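Local coordinates for ribosomal processing cysteine protease Prp (Streptococcus mutans, PDB 2G0I), which probably acts as a cysteine protease of the Prp family, which is linked to ribosome biogenesis, at residues L77-L91 and K102-V116. Sequence-based numbering, arbitrary orientation.
Sequences LVNALEVLADCTVSL and KIDLSYITNKSDEKV
The carbonyl of Lys102 receives a CA-H...O contact from Leu91, with Leu91 CA and Lys102 O 3.3 Å apart, and a water bound to the same oxygen also lies near Ser90 OG. Ile103 faces the helices and spreads its branches among four side chains: CD1 touches Leu77 CD2 and Val78 CG2, CG1 meets Leu91 CD1, and CG2, set anti to the backbone N, packs against Val89 CG2 at 3.9 Å. At Asp104 the strands close as an antiparallel hydrogen-bonded pair with Ser90; Asp104 N gives a nearly straight bond to Ser90 O (2.9 Å, 163°), whereas the return bond is weak. Asp104 OD1 accepts the backbone N-H of Ser106, two residues on, in an Asx turn. Leu105 CD2 packs against Val89 CG1, a tight 3.4 Å away, and Cys87 SG. These residues belong to the two-layer alpha-beta sandwich: strands 90-94 and 100-104 form a hairpin at one edge of the sheet, and helices 61-84 and 114-133 pack against one of its faces. Where one type I turn, 105-108, runs into the next, 108-111, Ile108 lays CD1 against Thr88 O. Asn110, its CG wedged between backbone N and carbonyl carbon (chi1 74°), donates ND2 to Asp86 O at 3.2 Å, from above the carbonyl plane; the same nitrogen also donates to Asp113 OD2, while a water donates firmly to Asn110 OD1 and weakly to Asp86 O. Two donations thus fix the amide's rotation beside the turn that leaves helix 61-84. Another water donates to Asp113 OD2 and Ala85 O. Lys115 rests CB on Ala85 CB and runs its extended chain past Leu84 O. Val116 presses CG2 onto Cys87 CB at a close 3.5 Å, and its CG1 meets Leu81 CD2, the two side chains crossing roughly at right angles.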
ATOM      1  N   LEU B  77       2.485  -5.587   0.631  1.00 11.80           N
ATOM      2  CA  LEU B  77       3.681  -6.086  -0.057  1.00 10.73           C
ATOM      3  C   LEU B  77       3.770  -7.631   0.031  1.00  8.75           C
ATOM      4  O   LEU B  77       3.896  -8.296  -1.001  1.00  7.85           O
ATOM      5  CB  LEU B  77       4.951  -5.419   0.489  1.00 10.23           C
ATOM      6  CG  LEU B  77       6.220  -6.048  -0.120  1.00 10.36           C
ATOM      7  CD1 LEU B  77       6.320  -5.663  -1.625  1.00  8.21           C
ATOM      8  CD2 LEU B  77       7.354  -5.547   0.658  1.00 10.10           C
ATOM      9  N   VAL B  78       3.666  -8.198   1.233  1.00  8.91           N
ATOM     10  CA  VAL B  78       3.726  -9.657   1.402  1.00 12.00           C
ATOM     11  C   VAL B  78       2.663 -10.364   0.577  1.00 11.88           C
ATOM     12  O   VAL B  78       2.972 -11.300  -0.157  1.00 12.17           O
ATOM     13  CB  VAL B  78       3.604 -10.083   2.911  1.00 10.53           C
ATOM     14  CG1 VAL B  78       3.490 -11.621   3.089  1.00 13.75           C
ATOM     15  CG2 VAL B  78       4.803  -9.539   3.691  1.00  9.50           C
ATOM     16  N   ASN B  79       1.425  -9.891   0.691  1.00 12.02           N
ATOM     17  CA  ASN B  79       0.280 -10.512   0.015  1.00 15.28           C
ATOM     18  C   ASN B  79       0.351 -10.332  -1.509  1.00 15.20           C
ATOM     19  O   ASN B  79       0.162 -11.296  -2.265  1.00 17.99           O
ATOM     20  CB  ASN B  79      -1.032  -9.946   0.579  1.00 16.67           C
ATOM     21  CG  ASN B  79      -1.292 -10.370   2.041  1.00 20.06           C
ATOM     22  OD1 ASN B  79      -0.755 -11.386   2.531  1.00 23.13           O
ATOM     23  ND2 ASN B  79      -2.127  -9.586   2.743  1.00 20.03           N
ATOM     24  N   ALA B  80       0.675  -9.120  -1.970  1.00 15.52           N
ATOM     25  CA  ALA B  80       0.851  -8.870  -3.416  1.00 13.46           C
ATOM     26  C   ALA B  80       1.997  -9.678  -4.035  1.00 14.35           C
ATOM     27  O   ALA B  80       1.844 -10.185  -5.166  1.00 14.68           O
ATOM     28  CB  ALA B  80       1.043  -7.341  -3.723  1.00 12.65           C
ATOM     29  N   LEU B  81       3.148  -9.769  -3.341  1.00 13.66           N
ATOM     30  CA  LEU B  81       4.249 -10.628  -3.821  1.00 14.01           C
ATOM     31  C   LEU B  81       3.777 -12.064  -4.083  1.00 14.24           C
ATOM     32  O   LEU B  81       4.012 -12.614  -5.150  1.00 17.35           O
ATOM     33  CB  LEU B  81       5.409 -10.671  -2.835  1.00 14.32           C
ATOM     34  CG  LEU B  81       6.272  -9.412  -2.936  1.00 13.61           C
ATOM     35  CD1 LEU B  81       7.220  -9.332  -1.754  1.00 15.02           C
ATOM     36  CD2 LEU B  81       7.008  -9.316  -4.286  1.00 15.97           C
ATOM     37  N   GLU B  82       3.121 -12.647  -3.099  1.00 14.68           N
ATOM     38  CA  GLU B  82       2.555 -14.005  -3.192  1.00 18.32           C
ATOM     39  C   GLU B  82       1.487 -14.168  -4.286  1.00 20.41           C
ATOM     40  O   GLU B  82       1.616 -15.045  -5.162  1.00 21.42           O
ATOM     41  CB  GLU B  82       1.961 -14.376  -1.874  1.00 16.39           C
ATOM     42  N   VAL B  83       0.453 -13.331  -4.230  1.00 19.85           N
ATOM     43  CA  VAL B  83      -0.710 -13.423  -5.149  1.00 20.51           C
ATOM     44  C   VAL B  83      -0.391 -12.980  -6.585  1.00 20.28           C
ATOM     45  O   VAL B  83      -0.803 -13.637  -7.558  1.00 18.91           O
ATOM     46  CB  VAL B  83      -1.961 -12.667  -4.581  1.00 21.31           C
ATOM     47  CG1 VAL B  83      -3.106 -12.558  -5.631  1.00 23.46           C
ATOM     48  CG2 VAL B  83      -2.466 -13.320  -3.330  1.00 22.82           C
ATOM     49  N   LEU B  84       0.370 -11.894  -6.735  1.00 18.22           N
ATOM     50  CA  LEU B  84       0.530 -11.251  -8.028  1.00 18.62           C
ATOM     51  C   LEU B  84       1.906 -11.371  -8.698  1.00 20.43           C
ATOM     52  O   LEU B  84       2.010 -11.166  -9.897  1.00 21.22           O
ATOM     53  CB  LEU B  84       0.187  -9.759  -7.919  1.00 18.19           C
ATOM     54  CG  LEU B  84      -1.219  -9.414  -7.427  1.00 19.95           C
ATOM     55  CD1 LEU B  84      -1.242  -7.924  -7.049  1.00 19.18           C
ATOM     56  CD2 LEU B  84      -2.267  -9.709  -8.516  1.00 20.59           C
ATOM     57  N   ALA B  85       2.948 -11.654  -7.928  1.00 20.26           N
ATOM     58  CA  ALA B  85       4.297 -11.693  -8.465  1.00 22.23           C
ATOM     59  C   ALA B  85       4.914 -13.080  -8.389  1.00 25.25           C
ATOM     60  O   ALA B  85       6.095 -13.226  -8.718  1.00 27.42           O
ATOM     61  CB  ALA B  85       5.209 -10.681  -7.747  1.00 20.12           C
ATOM     62  N   ASP B  86       4.146 -14.072  -7.928  1.00 26.72           N
ATOM     63  CA  ASP B  86       4.618 -15.450  -7.916  1.00 28.63           C
ATOM     64  C   ASP B  86       5.912 -15.578  -7.093  1.00 29.56           C
ATOM     65  O   ASP B  86       6.903 -16.207  -7.523  1.00 30.30           O
ATOM     66  CB  ASP B  86       4.846 -15.906  -9.370  1.00 31.95           C
ATOM     67  CG  ASP B  86       5.227 -17.369  -9.478  1.00 33.47           C
ATOM     68  OD1 ASP B  86       4.780 -18.161  -8.618  1.00 33.60           O
ATOM     69  OD2 ASP B  86       5.961 -17.712 -10.440  1.00 35.54           O
ATOM     70  N   CYS B  87       5.881 -14.986  -5.906  1.00 27.03           N
ATOM     71  CA  CYS B  87       7.049 -14.864  -5.040  1.00 26.96           C
ATOM     72  C   CYS B  87       6.661 -15.102  -3.570  1.00 28.66           C
ATOM     73  O   CYS B  87       5.984 -14.268  -2.940  1.00 26.54           O
ATOM     74  CB  CYS B  87       7.680 -13.473  -5.246  1.00 25.27           C
ATOM     75  SG  CYS B  87       9.172 -13.071  -4.278  1.00 26.26           S
ATOM     76  N   THR B  88       7.079 -16.238  -3.009  1.00 29.96           N
ATOM     77  CA  THR B  88       6.880 -16.427  -1.583  1.00 32.00           C
ATOM     78  C   THR B  88       8.105 -15.965  -0.832  1.00 29.25           C
ATOM     79  O   THR B  88       9.246 -16.413  -1.068  1.00 30.45           O
ATOM     80  CB  THR B  88       6.388 -17.852  -1.160  1.00 34.04           C
ATOM     81  OG1 THR B  88       5.111 -18.106  -1.758  1.00 36.04           O
ATOM     82  CG2 THR B  88       6.217 -17.965   0.367  1.00 34.77           C
ATOM     83  N   VAL B  89       7.863 -15.025   0.058  1.00 25.28           N
ATOM     84  CA  VAL B  89       8.966 -14.416   0.757  1.00 23.07           C
ATOM     85  C   VAL B  89       9.269 -15.210   2.013  1.00 20.83           C
ATOM     86  O   VAL B  89       8.432 -15.994   2.498  1.00 19.40           O
ATOM     87  CB  VAL B  89       8.703 -12.885   1.019  1.00 24.80           C
ATOM     88  CG1 VAL B  89       8.229 -12.242  -0.266  1.00 26.83           C
ATOM     89  CG2 VAL B  89       7.675 -12.652   2.142  1.00 23.26           C
ATOM     90  N   SER B  90      10.473 -14.999   2.524  1.00 16.71           N
ATOM     91  CA  SER B  90      10.786 -15.372   3.858  1.00 14.65           C
ATOM     92  C   SER B  90      10.342 -14.164   4.695  1.00 16.24           C
ATOM     93  O   SER B  90      10.621 -13.011   4.341  1.00 14.70           O
ATOM     94  CB  SER B  90      12.283 -15.603   3.949  1.00 16.46           C
ATOM     95  OG  SER B  90      12.705 -15.700   5.280  1.00 17.67           O
ATOM     96  N   LEU B  91       9.650 -14.430   5.794  1.00 14.43           N
ATOM     97  CA  LEU B  91       9.066 -13.360   6.604  1.00 14.14           C
ATOM     98  C   LEU B  91       9.179 -13.775   8.047  1.00 14.74           C
ATOM     99  O   LEU B  91       8.689 -14.842   8.426  1.00 14.07           O
ATOM    100  CB  LEU B  91       7.571 -13.199   6.252  1.00 14.65           C
ATOM    101  CG  LEU B  91       6.810 -12.270   7.237  1.00 14.87           C
ATOM    102  CD1 LEU B  91       7.249 -10.796   7.159  1.00 15.81           C
ATOM    103  CD2 LEU B  91       5.305 -12.380   7.037  1.00 16.79           C
ATOM    104  N   LYS B 102      10.712  -8.691   9.305  1.00 14.12           N
ATOM    105  CA  LYS B 102      11.712  -8.655   8.284  1.00 13.72           C
ATOM    106  C   LYS B 102      11.218  -9.456   7.096  1.00 13.70           C
ATOM    107  O   LYS B 102      10.856 -10.646   7.243  1.00 13.27           O
ATOM    108  CB  LYS B 102      13.036  -9.190   8.819  1.00 17.08           C
ATOM    109  CG  LYS B 102      14.127  -9.145   7.733  1.00 19.43           C
ATOM    110  CD  LYS B 102      15.506  -9.467   8.293  1.00 21.31           C
ATOM    111  CE  LYS B 102      16.527  -9.201   7.216  1.00 22.78           C
ATOM    112  NZ  LYS B 102      17.904  -9.407   7.681  1.00 25.69           N
ATOM    113  N   ILE B 103      11.165  -8.797   5.943  1.00 13.15           N
ATOM    114  CA  ILE B 103      10.839  -9.454   4.665  1.00 15.01           C
ATOM    115  C   ILE B 103      12.158  -9.646   3.969  1.00 15.33           C
ATOM    116  O   ILE B 103      12.894  -8.675   3.783  1.00 16.15           O
ATOM    117  CB  ILE B 103       9.929  -8.569   3.801  1.00 16.34           C
ATOM    118  CG1 ILE B 103       8.646  -8.278   4.586  1.00 17.35           C
ATOM    119  CG2 ILE B 103       9.617  -9.238   2.428  1.00 17.13           C
ATOM    120  CD1 ILE B 103       7.966  -6.948   4.207  1.00 18.86           C
ATOM    121  N   ASP B 104      12.490 -10.884   3.589  1.00 14.19           N
ATOM    122  CA  ASP B 104      13.840 -11.118   3.087  1.00 15.66           C
ATOM    123  C   ASP B 104      13.760 -11.952   1.815  1.00 15.77           C
ATOM    124  O   ASP B 104      13.254 -13.069   1.851  1.00 19.29           O
ATOM    125  CB  ASP B 104      14.675 -11.787   4.153  1.00 17.47           C
ATOM    126  CG  ASP B 104      16.167 -11.855   3.790  1.00 20.75           C
ATOM    127  OD1 ASP B 104      16.573 -11.538   2.651  1.00 17.64           O
ATOM    128  OD2 ASP B 104      16.940 -12.221   4.691  1.00 23.58           O
ATOM    129  N   LEU B 105      14.205 -11.369   0.710  1.00 11.53           N
ATOM    130  CA  LEU B 105      14.186 -12.025  -0.608  1.00 15.92           C
ATOM    131  C   LEU B 105      15.584 -12.519  -1.007  1.00 14.56           C
ATOM    132  O   LEU B 105      15.772 -13.060  -2.107  1.00 15.86           O
ATOM    133  CB  LEU B 105      13.669 -11.069  -1.705  1.00 15.03           C
ATOM    134  CG  LEU B 105      12.249 -10.496  -1.687  1.00 17.04           C
ATOM    135  CD1 LEU B 105      12.101  -9.552  -2.801  1.00 18.40           C
ATOM    136  CD2 LEU B 105      11.186 -11.586  -1.824  1.00 22.44           C
ATOM    137  N   SER B 106      16.547 -12.304  -0.132  1.00 16.79           N
ATOM    138  CA  SER B 106      17.964 -12.625  -0.408  1.00 20.14           C
ATOM    139  C   SER B 106      18.187 -14.013  -1.029  1.00 21.82           C
ATOM    140  O   SER B 106      19.013 -14.168  -1.933  1.00 22.14           O
ATOM    141  CB  SER B 106      18.774 -12.479   0.865  1.00 20.59           C
ATOM    142  OG  SER B 106      18.614 -11.146   1.350  1.00 22.89           O
ATOM    143  N   TYR B 107      17.435 -15.004  -0.563  1.00 23.14           N
ATOM    144  CA  TYR B 107      17.598 -16.376  -1.038  1.00 24.70           C
ATOM    145  C   TYR B 107      16.583 -16.815  -2.114  1.00 25.10           C
ATOM    146  O   TYR B 107      16.666 -17.947  -2.586  1.00 24.80           O
ATOM    147  CB  TYR B 107      17.623 -17.346   0.162  1.00 29.69           C
ATOM    148  CG  TYR B 107      18.788 -17.076   1.105  1.00 31.63           C
ATOM    149  CD1 TYR B 107      19.978 -17.774   0.978  1.00 33.36           C
ATOM    150  CD2 TYR B 107      18.704 -16.094   2.106  1.00 32.01           C
ATOM    151  CE1 TYR B 107      21.072 -17.515   1.828  1.00 33.76           C
ATOM    152  CE2 TYR B 107      19.788 -15.828   2.963  1.00 32.39           C
ATOM    153  CZ  TYR B 107      20.964 -16.551   2.813  1.00 32.44           C
ATOM    154  OH  TYR B 107      22.049 -16.328   3.646  1.00 33.24           O
ATOM    155  N   ILE B 108      15.659 -15.930  -2.530  1.00 20.68           N
ATOM    156  CA  ILE B 108      14.546 -16.340  -3.420  1.00 21.32           C
ATOM    157  C   ILE B 108      15.047 -16.199  -4.854  1.00 21.87           C
ATOM    158  O   ILE B 108      15.587 -15.159  -5.186  1.00 21.54           O
ATOM    159  CB  ILE B 108      13.281 -15.443  -3.231  1.00 22.38           C
ATOM    160  CG1 ILE B 108      12.862 -15.339  -1.744  1.00 22.07           C
ATOM    161  CG2 ILE B 108      12.146 -15.896  -4.161  1.00 22.59           C
ATOM    162  CD1 ILE B 108      12.671 -16.684  -0.952  1.00 22.76           C
ATOM    163  N   THR B 109      14.922 -17.238  -5.695  1.00 22.82           N
ATOM    164  CA  THR B 109      15.661 -17.203  -6.977  1.00 24.85           C
ATOM    165  C   THR B 109      15.101 -16.159  -7.931  1.00 23.88           C
ATOM    166  O   THR B 109      15.841 -15.568  -8.716  1.00 25.27           O
ATOM    167  CB  THR B 109      15.894 -18.622  -7.629  1.00 26.72           C
ATOM    168  OG1 THR B 109      14.866 -19.503  -7.199  1.00 28.49           O
ATOM    169  CG2 THR B 109      17.227 -19.223  -7.153  1.00 28.03           C
ATOM    170  N   ASN B 110      13.819 -15.847  -7.798  1.00 23.40           N
ATOM    171  CA  ASN B 110      13.256 -14.794  -8.641  1.00 20.56           C
ATOM    172  C   ASN B 110      13.150 -13.409  -7.953  1.00 21.13           C
ATOM    173  O   ASN B 110      12.354 -12.561  -8.345  1.00 18.78           O
ATOM    174  CB  ASN B 110      11.949 -15.258  -9.328  1.00 22.79           C
ATOM    175  CG  ASN B 110      10.761 -15.321  -8.373  1.00 23.24           C
ATOM    176  OD1 ASN B 110      10.910 -15.550  -7.160  1.00 24.34           O
ATOM    177  ND2 ASN B 110       9.567 -15.136  -8.922  1.00 23.59           N
ATOM    178  N   LYS B 111      14.004 -13.163  -6.966  1.00 18.33           N
ATOM    179  CA  LYS B 111      14.068 -11.823  -6.355  1.00 19.67           C
ATOM    180  C   LYS B 111      14.222 -10.679  -7.350  1.00 19.78           C
ATOM    181  O   LYS B 111      13.745  -9.592  -7.092  1.00 19.27           O
ATOM    182  CB  LYS B 111      15.188 -11.746  -5.309  1.00 17.94           C
ATOM    183  CG  LYS B 111      16.576 -12.038  -5.859  1.00 17.46           C
ATOM    184  CD  LYS B 111      17.552 -12.215  -4.734  1.00 17.97           C
ATOM    185  CE  LYS B 111      18.914 -12.636  -5.280  1.00 18.90           C
ATOM    186  NZ  LYS B 111      19.942 -12.557  -4.194  1.00 20.39           N
ATOM    187  N   SER B 112      14.882 -10.919  -8.491  1.00 18.22           N
ATOM    188  CA  SER B 112      15.205  -9.858  -9.449  1.00 19.30           C
ATOM    189  C   SER B 112      14.044  -9.600 -10.436  1.00 18.52           C
ATOM    190  O   SER B 112      14.154  -8.727 -11.316  1.00 18.62           O
ATOM    191  CB  SER B 112      16.474 -10.266 -10.218  1.00 19.35           C
ATOM    192  OG  SER B 112      16.164 -11.405 -11.019  1.00 22.34           O
ATOM    193  N   ASP B 113      12.933 -10.347 -10.294  1.00 17.59           N
ATOM    194  CA  ASP B 113      11.818 -10.249 -11.242  1.00 19.48           C
ATOM    195  C   ASP B 113      11.291  -8.838 -11.287  1.00 20.06           C
ATOM    196  O   ASP B 113      11.279  -8.150 -10.244  1.00 17.60           O
ATOM    197  CB  ASP B 113      10.649 -11.165 -10.850  1.00 20.31           C
ATOM    198  CG  ASP B 113      10.756 -12.523 -11.451  1.00 22.21           C
ATOM    199  OD1 ASP B 113      11.891 -12.888 -11.883  1.00 24.08           O
ATOM    200  OD2 ASP B 113       9.717 -13.239 -11.464  1.00 21.96           O
ATOM    201  N   GLU B 114      10.813  -8.441 -12.465  1.00 18.57           N
ATOM    202  CA  GLU B 114      10.232  -7.140 -12.667  1.00 21.04           C
ATOM    203  C   GLU B 114       9.036  -6.910 -11.730  1.00 18.22           C
ATOM    204  O   GLU B 114       8.948  -5.856 -11.099  1.00 17.02           O
ATOM    205  CB  GLU B 114       9.821  -6.946 -14.137  1.00 22.71           C
ATOM    206  CG  GLU B 114       9.600  -5.494 -14.513  1.00 28.42           C
ATOM    207  CD  GLU B 114       9.072  -5.309 -15.947  1.00 31.43           C
ATOM    208  OE1 GLU B 114       9.823  -5.642 -16.904  1.00 35.42           O
ATOM    209  OE2 GLU B 114       7.915  -4.832 -16.103  1.00 34.09           O
ATOM    210  N   LYS B 115       8.118  -7.861 -11.640  1.00 17.69           N
ATOM    211  CA  LYS B 115       6.932  -7.618 -10.779  1.00 16.39           C
ATOM    212  C   LYS B 115       7.320  -7.562  -9.316  1.00 15.32           C
ATOM    213  O   LYS B 115       6.754  -6.767  -8.539  1.00 14.44           O
ATOM    214  CB  LYS B 115       5.853  -8.691 -10.997  1.00 18.25           C
ATOM    215  CG  LYS B 115       5.284  -8.597 -12.383  1.00 21.34           C
ATOM    216  CD  LYS B 115       4.301  -9.659 -12.679  1.00 23.54           C
ATOM    217  CE  LYS B 115       3.761  -9.335 -14.082  1.00 25.14           C
ATOM    218  NZ  LYS B 115       2.843 -10.389 -14.442  1.00 26.91           N
ATOM    219  N   VAL B 116       8.272  -8.417  -8.933  1.00 13.26           N
ATOM    220  CA  VAL B 116       8.730  -8.467  -7.549  1.00 13.07           C
ATOM    221  C   VAL B 116       9.322  -7.103  -7.163  1.00 15.31           C
ATOM    222  O   VAL B 116       8.938  -6.520  -6.125  1.00 12.96           O
ATOM    223  CB  VAL B 116       9.745  -9.633  -7.272  1.00 13.49           C
ATOM    224  CG1 VAL B 116      10.438  -9.429  -5.937  1.00 12.42           C
ATOM    225  CG2 VAL B 116       9.068 -11.026  -7.290  1.00 14.04           C
TER
HETATM  226  O   HOH W   1       7.460 -12.270 -11.063  1.00 21.15           O
HETATM  227  O   HOH W   2       9.528 -17.290  -5.701  1.00 24.30           O
HETATM  228  O   HOH W   3      12.574 -12.932   6.824  1.00 27.71           O